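PDB 3B7M: cellulase from Rhodothermus marinus, which probably hydrolyses internal beta-1,4-glucosidic bonds of cellulose, as an engineered endoglucanase of glycosyl hydrolase family 12. Local coordinates for residues T13-G16 with G17-V21; L119-G123 with D124-I128. One frame throughout, in Å; residues are numbered along the deposited sequence. Where two conformers were deposited one is given.

In the fold
The enzyme has the beta-jelly-roll sandwich of glycosyl hydrolase family 12, with a six-stranded and a nine-stranded sheet. Interactions 1 and 2 both reach the nine-stranded sheet, which in this family is the concave one that carries the substrate cleft. Interaction 1 closes the hairpin of strands 11-14 and 19-22 at one border of that sheet. Interaction 2 comes later in the chain, where strand 112-122 ends and turns into a loop. They lie on opposite sides of the centre of the chain. Their centres are about 28 Å apart and their nearest atoms about 15 Å, so the two do not touch.

Interaction 1: T13-G16 with G17-V21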
# COMPACT_ATOMS: atom_id res chain seq x y z
N THR A 13 15.55 7.97 1.02
CA THR A 13 14.69 9.14 1.02
C THR A 13 14.77 9.74 -0.38
O THR A 13 15.86 9.81 -0.96
CB THR A 13 15.18 10.20 2.07
OG1 THR A 13 15.33 9.58 3.35
CG2 THR A 13 14.19 11.34 2.18
N VAL A 14 13.63 10.15 -0.92
CA VAL A 14 13.56 10.66 -2.28
C VAL A 14 12.68 11.91 -2.35
O VAL A 14 12.06 12.31 -1.35
CB VAL A 14 12.99 9.58 -3.25
CG1 VAL A 14 13.88 8.32 -3.26
CG2 VAL A 14 11.56 9.22 -2.87
N ALA A 15 12.63 12.52 -3.53
CA ALA A 15 11.69 13.61 -3.81
C ALA A 15 11.79 14.73 -2.78
O ALA A 15 10.79 15.13 -2.18
CB ALA A 15 10.27 13.05 -3.88
N GLY A 16 13.01 15.23 -2.57
CA GLY A 16 13.25 16.36 -1.67
C GLY A 16 12.93 16.04 -0.23
O GLY A 16 12.53 16.93 0.54
N GLY A 17 13.08 14.77 0.13
CA GLY A 17 12.82 14.32 1.49
C GLY A 17 11.37 13.96 1.78
O GLY A 17 11.04 13.56 2.90
N ARG A 18 10.49 14.12 0.80
CA ARG A 18 9.07 13.93 1.03
C ARG A 18 8.67 12.46 1.22
O ARG A 18 7.79 12.16 2.01
CB ARG A 18 8.23 14.58 -0.07
CG ARG A 18 6.77 14.73 0.32
CD ARG A 18 5.97 15.38 -0.79
NE ARG A 18 4.53 15.28 -0.59
CZ ARG A 18 3.82 16.03 0.25
NH1 ARG A 18 4.43 16.94 1.02
NH2 ARG A 18 2.51 15.86 0.34
N TYR A 19 9.32 11.55 0.48
CA TYR A 19 8.95 10.13 0.50
C TYR A 19 10.16 9.25 0.77
O TYR A 19 11.30 9.70 0.64
CB TYR A 19 8.31 9.70 -0.83
CG TYR A 19 7.20 10.59 -1.33
CD1 TYR A 19 6.04 10.76 -0.58
CD2 TYR A 19 7.29 11.25 -2.56
CE1 TYR A 19 5.00 11.57 -1.03
CE2 TYR A 19 6.25 12.08 -3.02
CZ TYR A 19 5.11 12.23 -2.25
OH TYR A 19 4.08 13.05 -2.66
N THR A 20 9.90 8.01 1.16
CA THR A 20 10.95 7.02 1.32
C THR A 20 10.61 5.81 0.46
O THR A 20 9.44 5.43 0.36
CB THR A 20 11.12 6.61 2.81
OG1 THR A 20 9.88 6.11 3.32
CG2 THR A 20 11.57 7.81 3.66
N VAL A 21 11.62 5.24 -0.18
CA VAL A 21 11.43 4.06 -1.00
C VAL A 21 12.17 2.92 -0.33
O VAL A 21 13.35 3.06 0.00
CB VAL A 21 11.95 4.29 -2.44
CG1 VAL A 21 11.91 3.01 -3.25
CG2 VAL A 21 11.11 5.36 -3.13
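A15 and R18 both meet the ring of Y19. The methyl CB of A15 approaches Y19 CD2 obliquely, at 3.7 Å. One face of the ring takes the chain of R18, whose CG stands 3.8 Å above the ring plane and is displaced toward the rim. With CG swung opposite the backbone N (chi1 -164°), the R18 chain runs out extended to NE and brings the guanidinium along the ring to the phenol oxygen. There R18 NE donates to Y19 OH at 3.1 Å, with the oxygen at the guanidinium edge and in its plane. Further out, R18 NH2 bonds to V213 O and Y19 OH to V213 N, while F211 stacks edge-to-face with the Y19 ring.

The segments form a beta hairpin closed by a type I' turn from A15 to R18. The turn bond from R18 N to A15 O is 3.2 Å long, with the donor 61° out of the carbonyl plane. G16 and G17 fill the middle of the turn with positive phi. A CB on G17 would clash with G16 O. R18 and Y19 together face V14, which makes a classic beta bulge. V14 N donates to Y19 O at 2.8 Å and nearly straight (169°). The return bond, Y19 N to V14 O, is weak at 3.4 Å, and so is the bond from G17 N to the same oxygen.

V14 shares its face of the sheet with Y19. Its CG2 packs on Y19 CB and, at 3.9 Å, on V21 CG2. V36 touches both valines from strand 32-37. T13 and T20 form the next antiparallel pair, a non-hydrogen-bonded one, with their side chains on the other face.

Interaction 2: L119-G123 with D124-I128; sequences LNKNG and DVMPI
K121 reaches across the chain reversal to the backbone of V125. Its NZ donates to V125 O at 2.8 Å. The ammonium lies nearly in line with the carbonyl bond, with a C=O...N angle of 163°. The conformation of the lysine explains the reach. CG sits between the backbone N and the carbonyl carbon (chi1 63°), and the chain is fully extended beyond it. CD thus comes to 3.5 Å from V125 O on its way to NZ.

The K121 and V125 side chains run antiparallel alongside one another. K121 CB meets V125 CG2 at 4.0 Å. With CG1 turned anti to the carbonyl carbon (chi1 -61°), CG2 is the branch that faces K121, and it also comes to 4.0 Å from N122 O. Were K121 replaced by an alanine, V125 O would probably lose its ammonium partner, along with the methylenes beyond CB that run beside it.

G123 makes the bend, with a positive phi. A CB there would clash with D124 N. CB of D124 lies 3.6 Å from G123 C. D124 OD1 forms a salt bridge with R91 NH1, and the buried side chain of V125 touches R91 and F200.

The contact lies at the end of strand 112-122, which runs in the sheet between strands 91-101 and 152-159. The backbone of N122 is hydrogen-bonded to that of W92 on the first of these. Past the turn, P127 rests on S156 and V158 of strand 152-159 and on W145 of strand 140-148, as the loop leads on to strand 130-137 at the border of the sheet.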
# COMPACT_ATOMS: atom_id res chain seq x y z
N LEU A 119 -5.34 -2.20 -6.83
CA LEU A 119 -5.63 -1.65 -8.15
C LEU A 119 -5.46 -2.68 -9.26
O LEU A 119 -6.10 -2.58 -10.32
CB LEU A 119 -4.72 -0.44 -8.41
CG LEU A 119 -4.88 0.74 -7.44
CD1 LEU A 119 -3.95 1.87 -7.85
CD2 LEU A 119 -6.33 1.23 -7.42
N ASN A 120 -4.59 -3.66 -9.02
CA ASN A 120 -4.25 -4.66 -10.02
C ASN A 120 -3.61 -5.86 -9.34
O ASN A 120 -3.17 -5.76 -8.19
CB ASN A 120 -3.30 -4.07 -11.08
CG ASN A 120 -3.54 -4.62 -12.50
OD1 ASN A 120 -3.42 -3.89 -13.48
ND2 ASN A 120 -3.87 -5.88 -12.59
N LYS A 121 -3.56 -6.97 -10.06
CA LYS A 121 -2.87 -8.19 -9.63
C LYS A 121 -2.67 -9.15 -10.79
O LYS A 121 -3.23 -8.97 -11.87
CB LYS A 121 -3.66 -8.90 -8.52
CG LYS A 121 -5.05 -9.42 -8.94
CD LYS A 121 -5.83 -9.93 -7.74
CE LYS A 121 -7.03 -10.77 -8.18
NZ LYS A 121 -7.64 -11.49 -7.02
N ASN A 122 -1.87 -10.18 -10.55
CA ASN A 122 -1.73 -11.30 -11.47
C ASN A 122 -1.61 -12.61 -10.68
O ASN A 122 -1.00 -12.64 -9.59
CB ASN A 122 -0.50 -11.11 -12.36
CG ASN A 122 -0.48 -12.08 -13.53
OD1 ASN A 122 0.31 -13.03 -13.55
ND2 ASN A 122 -1.36 -11.87 -14.49
N GLY A 123 -2.16 -13.68 -11.23
CA GLY A 123 -2.17 -14.97 -10.56
C GLY A 123 -3.29 -15.04 -9.55
O GLY A 123 -4.15 -14.16 -9.49
N ASP A 124 -3.26 -16.07 -8.73
CA ASP A 124 -4.41 -16.44 -7.91
C ASP A 124 -4.50 -15.70 -6.56
O ASP A 124 -5.18 -16.17 -5.65
CB ASP A 124 -4.35 -17.94 -7.66
CG ASP A 124 -3.02 -18.38 -7.02
OD1 ASP A 124 -2.35 -17.52 -6.39
OD2 ASP A 124 -2.65 -19.57 -7.14
N VAL A 125 -3.85 -14.55 -6.43
CA VAL A 125 -3.71 -13.92 -5.10
C VAL A 125 -4.97 -13.24 -4.60
O VAL A 125 -5.63 -12.50 -5.34
CB VAL A 125 -2.48 -12.98 -5.01
CG1 VAL A 125 -1.20 -13.77 -5.25
CG2 VAL A 125 -2.58 -11.84 -5.99
N MET A 126 -5.29 -13.48 -3.33
CA MET A 126 -6.46 -12.86 -2.69
C MET A 126 -6.12 -12.15 -1.38
O MET A 126 -5.08 -12.43 -0.77
CB MET A 126 -7.58 -13.89 -2.47
CG MET A 126 -8.12 -14.51 -3.74
SD MET A 126 -9.54 -15.56 -3.38
CE MET A 126 -9.22 -16.91 -4.53
N PRO A 127 -6.99 -11.22 -0.94
CA PRO A 127 -6.73 -10.49 0.30
C PRO A 127 -6.78 -11.38 1.54
O PRO A 127 -7.25 -12.52 1.50
CB PRO A 127 -7.86 -9.45 0.35
CG PRO A 127 -8.43 -9.41 -1.04
CD PRO A 127 -8.24 -10.77 -1.58
N ILE A 128 -6.27 -10.84 2.64
CA ILE A 128 -6.43 -11.47 3.93
C ILE A 128 -7.81 -11.04 4.45
O ILE A 128 -8.09 -9.84 4.56
CB ILE A 128 -5.29 -11.06 4.90
CG1 ILE A 128 -3.95 -11.51 4.32
CG2 ILE A 128 -5.51 -11.65 6.30
CD1 ILE A 128 -2.73 -10.99 5.09